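Local coordinates for Beta/alpha-amylase (Paenibacillus polymyxa, PDB 3VOC), which hydrolyses alpha-1,4-glucosidic linkages of starch, this chain being the secreted precursor's beta-amylase part, which releases maltose from non-reducing chain ends, at residues A[9-14]-A[383-388]; A[37-42]-A[73-78]. All blocks are in the same frame, centred on the assembly; numbering follows the deposited sequence. Where two conformers were deposited one is given.

Interaction 1 (A[9-14]-A[383-388]); sequences SVMGPL and GFTLLR
Arg-388 reaches across to the backbone of Gly-12, its NH1 donating to Gly-12 O over 2.9 Å; the acceptor lies near the guanidinium plane, 12° out of it, and the N-H...O angle is 147°. Straighter bonds join the two parallel strands. Ser-9 N gives to Phe-384 O at 2.8 Å, Leu-386 N returns a bond to Ser-9 O at 3.0 Å, and Met-11 N binds Leu-386 O at 2.9 Å. These pairings set first and last strands of the barrel edge to edge and so close it. Beyond them the packing centres on Met-11. In the conformer described, one of two modelled, its thioether runs beside Leu-387, SD lying 3.6 Å from Leu-387 CG, and the same sulfur sits over one face of the Arg-388 guanidinium, offset toward the rim. Leu-14 CB lies above the centre of the opposite face, 4.1 Å from the plane. Thr-385 CG2 fills in against Met-11 N at 3.6 Å. One bond at its edge and Leu-14 over a face probably limit how the guanidinium can turn, with the described Met-11 conformer adding cover on the other face, consistent with the substrate-binding role inferred for Arg-388 by similarity.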
loop_
_atom_site.group_PDB
_atom_site.type_symbol
_atom_site.label_atom_id
_atom_site.label_comp_id
_atom_site.label_asym_id
_atom_site.label_seq_id
_atom_site.Cartn_x
_atom_site.Cartn_y
_atom_site.Cartn_z
ATOM N N SER A 9 -7.596 -14.321 7.118
ATOM C CA SER A 9 -7.548 -14.539 5.686
ATOM C C SER A 9 -6.142 -14.906 5.249
ATOM O O SER A 9 -5.198 -14.821 6.029
ATOM C CB SER A 9 -7.995 -13.272 4.972
ATOM O OG SER A 9 -9.349 -13.020 5.318
ATOM N N VAL A 10 -6.010 -15.325 3.993
ATOM C CA VAL A 10 -4.719 -15.732 3.451
ATOM C C VAL A 10 -4.608 -15.153 2.040
ATOM O O VAL A 10 -5.580 -15.208 1.260
ATOM C CB VAL A 10 -4.599 -17.271 3.407
ATOM C CG1 VAL A 10 -3.305 -17.715 2.675
ATOM C CG2 VAL A 10 -4.660 -17.883 4.855
ATOM N N MET A 11 -3.441 -14.584 1.740
ATOM C CA MET A 11 -3.188 -14.019 0.420
ATOM C C MET A 11 -2.926 -15.153 -0.558
ATOM O O MET A 11 -2.200 -16.095 -0.255
ATOM C CB MET A 11 -2.004 -13.041 0.436
ATOM C CG MET A 11 -1.885 -12.167 -0.839
ATOM S SD MET A 11 -0.897 -10.659 -0.585
ATOM C CE MET A 11 -1.914 -9.808 0.605
ATOM N N GLY A 12 -3.547 -15.050 -1.731
ATOM C CA GLY A 12 -3.361 -16.035 -2.781
ATOM C C GLY A 12 -1.968 -15.956 -3.398
ATOM O O GLY A 12 -1.166 -15.083 -3.044
ATOM N N PRO A 13 -1.682 -16.860 -4.343
ATOM C CA PRO A 13 -0.334 -16.933 -4.893
ATOM C C PRO A 13 -0.005 -15.724 -5.769
ATOM O O PRO A 13 -0.914 -15.036 -6.272
ATOM C CB PRO A 13 -0.345 -18.230 -5.724
ATOM C CG PRO A 13 -1.751 -18.549 -5.987
ATOM C CD PRO A 13 -2.636 -17.751 -5.031
ATOM N N LEU A 14 1.287 -15.464 -5.936
ATOM C CA LEU A 14 1.715 -14.339 -6.763
ATOM C C LEU A 14 1.552 -14.649 -8.252
ATOM O O LEU A 14 0.920 -13.879 -8.982
ATOM C CB LEU A 14 3.170 -13.946 -6.445
ATOM C CG LEU A 14 3.725 -12.752 -7.223
ATOM C CD1 LEU A 14 2.960 -11.473 -6.893
ATOM C CD2 LEU A 14 5.250 -12.569 -6.948
ATOM N N GLY A 383 -8.988 -7.987 11.400
ATOM C CA GLY A 383 -8.598 -9.003 10.442
ATOM C C GLY A 383 -7.103 -9.130 10.409
ATOM O O GLY A 383 -6.366 -8.207 10.798
ATOM N N PHE A 384 -6.667 -10.302 9.978
ATOM C CA PHE A 384 -5.270 -10.530 9.681
ATOM C C PHE A 384 -5.209 -11.344 8.404
ATOM O O PHE A 384 -5.917 -12.359 8.277
ATOM C CB PHE A 384 -4.532 -11.280 10.811
ATOM C CG PHE A 384 -3.086 -11.513 10.487
ATOM C CD1 PHE A 384 -2.153 -10.488 10.666
ATOM C CD2 PHE A 384 -2.671 -12.708 9.910
ATOM C CE1 PHE A 384 -0.828 -10.670 10.317
ATOM C CE2 PHE A 384 -1.356 -12.896 9.549
ATOM C CZ PHE A 384 -0.432 -11.877 9.746
ATOM N N THR A 385 -4.362 -10.911 7.470
ATOM C CA THR A 385 -4.093 -11.676 6.256
ATOM C C THR A 385 -2.661 -12.222 6.251
ATOM O O THR A 385 -1.691 -11.459 6.346
ATOM C CB THR A 385 -4.313 -10.839 4.981
ATOM O OG1 THR A 385 -5.645 -10.332 4.966
ATOM C CG2 THR A 385 -4.130 -11.716 3.733
ATOM N N LEU A 386 -2.528 -13.539 6.108
ATOM C CA LEU A 386 -1.204 -14.154 6.031
ATOM C C LEU A 386 -0.644 -14.217 4.607
ATOM O O LEU A 386 -1.288 -14.757 3.696
ATOM C CB LEU A 386 -1.202 -15.558 6.665
ATOM C CG LEU A 386 0.282 -16.009 6.746
ATOM C CD1 LEU A 386 0.974 -15.524 8.009
ATOM C CD2 LEU A 386 0.423 -17.463 6.628
ATOM N N LEU A 387 0.543 -13.642 4.401
ATOM C CA LEU A 387 1.260 -13.799 3.135
ATOM C C LEU A 387 2.223 -14.974 3.256
ATOM O O LEU A 387 3.042 -14.978 4.181
ATOM C CB LEU A 387 2.059 -12.528 2.814
ATOM C CG LEU A 387 1.258 -11.360 2.226
ATOM C CD1 LEU A 387 0.414 -10.642 3.286
ATOM C CD2 LEU A 387 2.190 -10.366 1.512
ATOM N N ARG A 388 2.142 -15.996 2.395
ATOM C CA ARG A 388 1.091 -16.267 1.395
ATOM C C ARG A 388 0.652 -17.712 1.496
ATOM O O ARG A 388 1.172 -18.488 2.316
ATOM C CB ARG A 388 1.649 -16.147 -0.018
ATOM C CG ARG A 388 1.329 -14.928 -0.702
ATOM C CD ARG A 388 2.263 -14.805 -1.893
ATOM N NE ARG A 388 2.610 -13.414 -2.063
ATOM C CZ ARG A 388 1.863 -12.532 -2.722
ATOM N NH1 ARG A 388 0.706 -12.895 -3.280
ATOM N NH2 ARG A 388 2.281 -11.285 -2.805
#

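Interaction 2 (A[37-42]-A[73-78]); sequences AITTDV and KWVPII
Trp-74 extends its side chain away from its own amide nitrogen (chi1 -168°), which swings the indole toward strand 37-42, while Thr-40 at chi1 -57° holds OG1 beside its own backbone N, facing the ring. There Trp-74 NE1 donates to Thr-40 OG1 at 2.8 Å, a bent bond whose acceptor lies 23° out of the indole plane. Val-42 CG2 approaches the benzo part obliquely, 3.9 Å from Trp-74 CZ2, and Pro-76 CB lies over one indole face, offset toward the rim. A leucine in place of Trp-74 would probably leave Thr-40 OG1 without its indole donor and open a gap beside Val-42. The strands are the second and third of the eight-stranded parallel TIM barrel, and this indole-bearing face looks outward to helix 58-69, where Tyr-63 meets the Trp-74 ring. Along the backbone, donors alternate between strands: Val-75 N to Ile-38 O (2.8 Å), Thr-40 N to Val-75 O (3.0 Å), Ile-77 N to Thr-40 O (2.8 Å). On the barrel's inner face Ala-37 CB packs 3.9 Å from Val-75 CG2. Further along, Ile-77 CD1 packs 4.0 Å from Asp-41 OD1, whose hydrogen bond goes to Ser-79 OG; Asp-41 probably binds substrate.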
loop_
_atom_site.group_PDB
_atom_site.type_symbol
_atom_site.label_atom_id
_atom_site.label_comp_id
_atom_site.label_asym_id
_atom_site.label_seq_id
_atom_site.Cartn_x
_atom_site.Cartn_y
_atom_site.Cartn_z
ATOM N N ALA A 37 -11.267 -16.004 4.388
ATOM C CA ALA A 37 -11.218 -15.450 3.037
ATOM C C ALA A 37 -9.863 -15.597 2.379
ATOM O O ALA A 37 -8.848 -15.827 3.051
ATOM C CB ALA A 37 -11.633 -13.994 3.045
ATOM N N ILE A 38 -9.864 -15.490 1.054
ATOM C CA ILE A 38 -8.642 -15.377 0.272
ATOM C C ILE A 38 -8.532 -13.939 -0.227
ATOM O O ILE A 38 -9.492 -13.410 -0.808
ATOM C CB ILE A 38 -8.637 -16.337 -0.945
ATOM C CG1 ILE A 38 -8.817 -17.811 -0.504
ATOM C CG2 ILE A 38 -7.376 -16.119 -1.824
ATOM C CD1 ILE A 38 -7.681 -18.360 0.399
ATOM N N THR A 39 -7.389 -13.295 0.037
ATOM C CA THR A 39 -7.116 -11.959 -0.540
ATOM C C THR A 39 -6.297 -12.096 -1.841
ATOM O O THR A 39 -5.431 -12.972 -1.965
ATOM C CB THR A 39 -6.422 -10.976 0.435
ATOM O OG1 THR A 39 -5.040 -11.328 0.555
ATOM C CG2 THR A 39 -7.085 -11.007 1.840
ATOM N N THR A 40 -6.589 -11.230 -2.812
ATOM C CA THR A 40 -6.115 -11.464 -4.175
ATOM C C THR A 40 -5.765 -10.154 -4.860
ATOM O O THR A 40 -6.621 -9.285 -4.995
ATOM C CB THR A 40 -7.215 -12.147 -5.025
ATOM O OG1 THR A 40 -7.612 -13.378 -4.406
ATOM C CG2 THR A 40 -6.723 -12.415 -6.472
ATOM N N ASP A 41 -4.514 -10.017 -5.302
ATOM C CA ASP A 41 -4.176 -8.955 -6.237
ATOM C C ASP A 41 -4.961 -9.136 -7.533
ATOM O O ASP A 41 -4.795 -10.144 -8.230
ATOM C CB ASP A 41 -2.686 -8.935 -6.555
ATOM C CG ASP A 41 -1.882 -8.166 -5.525
ATOM O OD1 ASP A 41 -2.238 -7.019 -5.198
ATOM O OD2 ASP A 41 -0.878 -8.711 -5.056
ATOM N N VAL A 42 -5.838 -8.178 -7.819
ATOM C CA VAL A 42 -6.577 -8.142 -9.099
ATOM C C VAL A 42 -5.808 -7.149 -9.952
ATOM O O VAL A 42 -6.001 -5.922 -9.854
ATOM C CB VAL A 42 -8.072 -7.785 -8.892
ATOM C CG1 VAL A 42 -8.852 -7.792 -10.209
ATOM C CG2 VAL A 42 -8.717 -8.769 -7.885
ATOM N N LYS A 73 -14.715 -16.905 1.489
ATOM C CA LYS A 73 -14.932 -15.538 1.019
ATOM C C LYS A 73 -13.782 -15.080 0.134
ATOM O O LYS A 73 -12.676 -15.639 0.186
ATOM C CB LYS A 73 -15.084 -14.554 2.187
ATOM C CG LYS A 73 -16.257 -14.823 3.104
ATOM C CD LYS A 73 -17.489 -15.271 2.364
ATOM C CE LYS A 73 -18.632 -15.532 3.346
ATOM N NZ LYS A 73 -19.107 -14.239 3.884
ATOM N N TRP A 74 -14.058 -14.058 -0.681
ATOM C CA TRP A 74 -13.053 -13.484 -1.589
ATOM C C TRP A 74 -12.846 -11.997 -1.336
ATOM O O TRP A 74 -13.794 -11.229 -1.378
ATOM C CB TRP A 74 -13.464 -13.681 -3.048
ATOM C CG TRP A 74 -12.342 -13.384 -4.042
ATOM C CD1 TRP A 74 -11.047 -13.859 -3.996
ATOM C CD2 TRP A 74 -12.423 -12.572 -5.226
ATOM N NE1 TRP A 74 -10.328 -13.387 -5.074
ATOM C CE2 TRP A 74 -11.148 -12.604 -5.848
ATOM C CE3 TRP A 74 -13.453 -11.828 -5.829
ATOM C CZ2 TRP A 74 -10.871 -11.907 -7.038
ATOM C CZ3 TRP A 74 -13.177 -11.139 -7.022
ATOM C CH2 TRP A 74 -11.899 -11.178 -7.605
ATOM N N VAL A 75 -11.605 -11.593 -1.078
ATOM C CA VAL A 75 -11.309 -10.177 -0.845
ATOM C C VAL A 75 -10.403 -9.676 -1.952
ATOM O O VAL A 75 -9.191 -9.930 -1.942
ATOM C CB VAL A 75 -10.688 -9.915 0.543
ATOM C CG1 VAL A 75 -10.297 -8.417 0.699
ATOM C CG2 VAL A 75 -11.664 -10.350 1.648
ATOM N N PRO A 76 -10.987 -8.980 -2.937
ATOM C CA PRO A 76 -10.193 -8.489 -4.051
ATOM C C PRO A 76 -9.420 -7.220 -3.670
ATOM O O PRO A 76 -9.938 -6.376 -2.935
ATOM C CB PRO A 76 -11.255 -8.169 -5.100
ATOM C CG PRO A 76 -12.427 -7.710 -4.270
ATOM C CD PRO A 76 -12.409 -8.609 -3.058
ATOM N N ILE A 77 -8.173 -7.139 -4.130
ATOM C CA ILE A 77 -7.394 -5.920 -4.064
ATOM C C ILE A 77 -7.404 -5.401 -5.498
ATOM O O ILE A 77 -6.945 -6.089 -6.402
ATOM C CB ILE A 77 -5.924 -6.180 -3.629
ATOM C CG1 ILE A 77 -5.885 -6.957 -2.292
ATOM C CG2 ILE A 77 -5.153 -4.838 -3.547
ATOM C CD1 ILE A 77 -4.548 -7.745 -2.023
ATOM N N ILE A 78 -7.945 -4.207 -5.712
ATOM C CA ILE A 78 -7.902 -3.624 -7.057
ATOM C C ILE A 78 -6.485 -3.057 -7.295
ATOM O O ILE A 78 -6.156 -1.930 -6.907
ATOM C CB ILE A 78 -9.006 -2.583 -7.281
ATOM C CG1 ILE A 78 -10.372 -3.133 -6.828
ATOM C CG2 ILE A 78 -9.017 -2.138 -8.770
ATOM C CD1 ILE A 78 -10.789 -4.482 -7.491
#

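Both contacts belong to the same closed parallel barrel, with centres about 9 Å apart. Interaction 1 joins strand 7-11 to strand 383-386 across 368 intervening residues, whereas interaction 2 pairs strands 37-43 and 73-79, which follow one another in the chain and fall within that long span. Strands 7-11 and 37-43 are themselves neighbours, so the four strands run side by side in the order 383-386, 7-11, 37-43, 73-79; probable hydrogen bonds from Gly-12 N to Thr-39 O and from Thr-39 N to Val-10 O join the two contacts. At the C-terminal ends of their strands the two contacts place Arg-388 and Asp-41, both substrate-binding by similarity, where TIM-barrel enzymes carry their active sites.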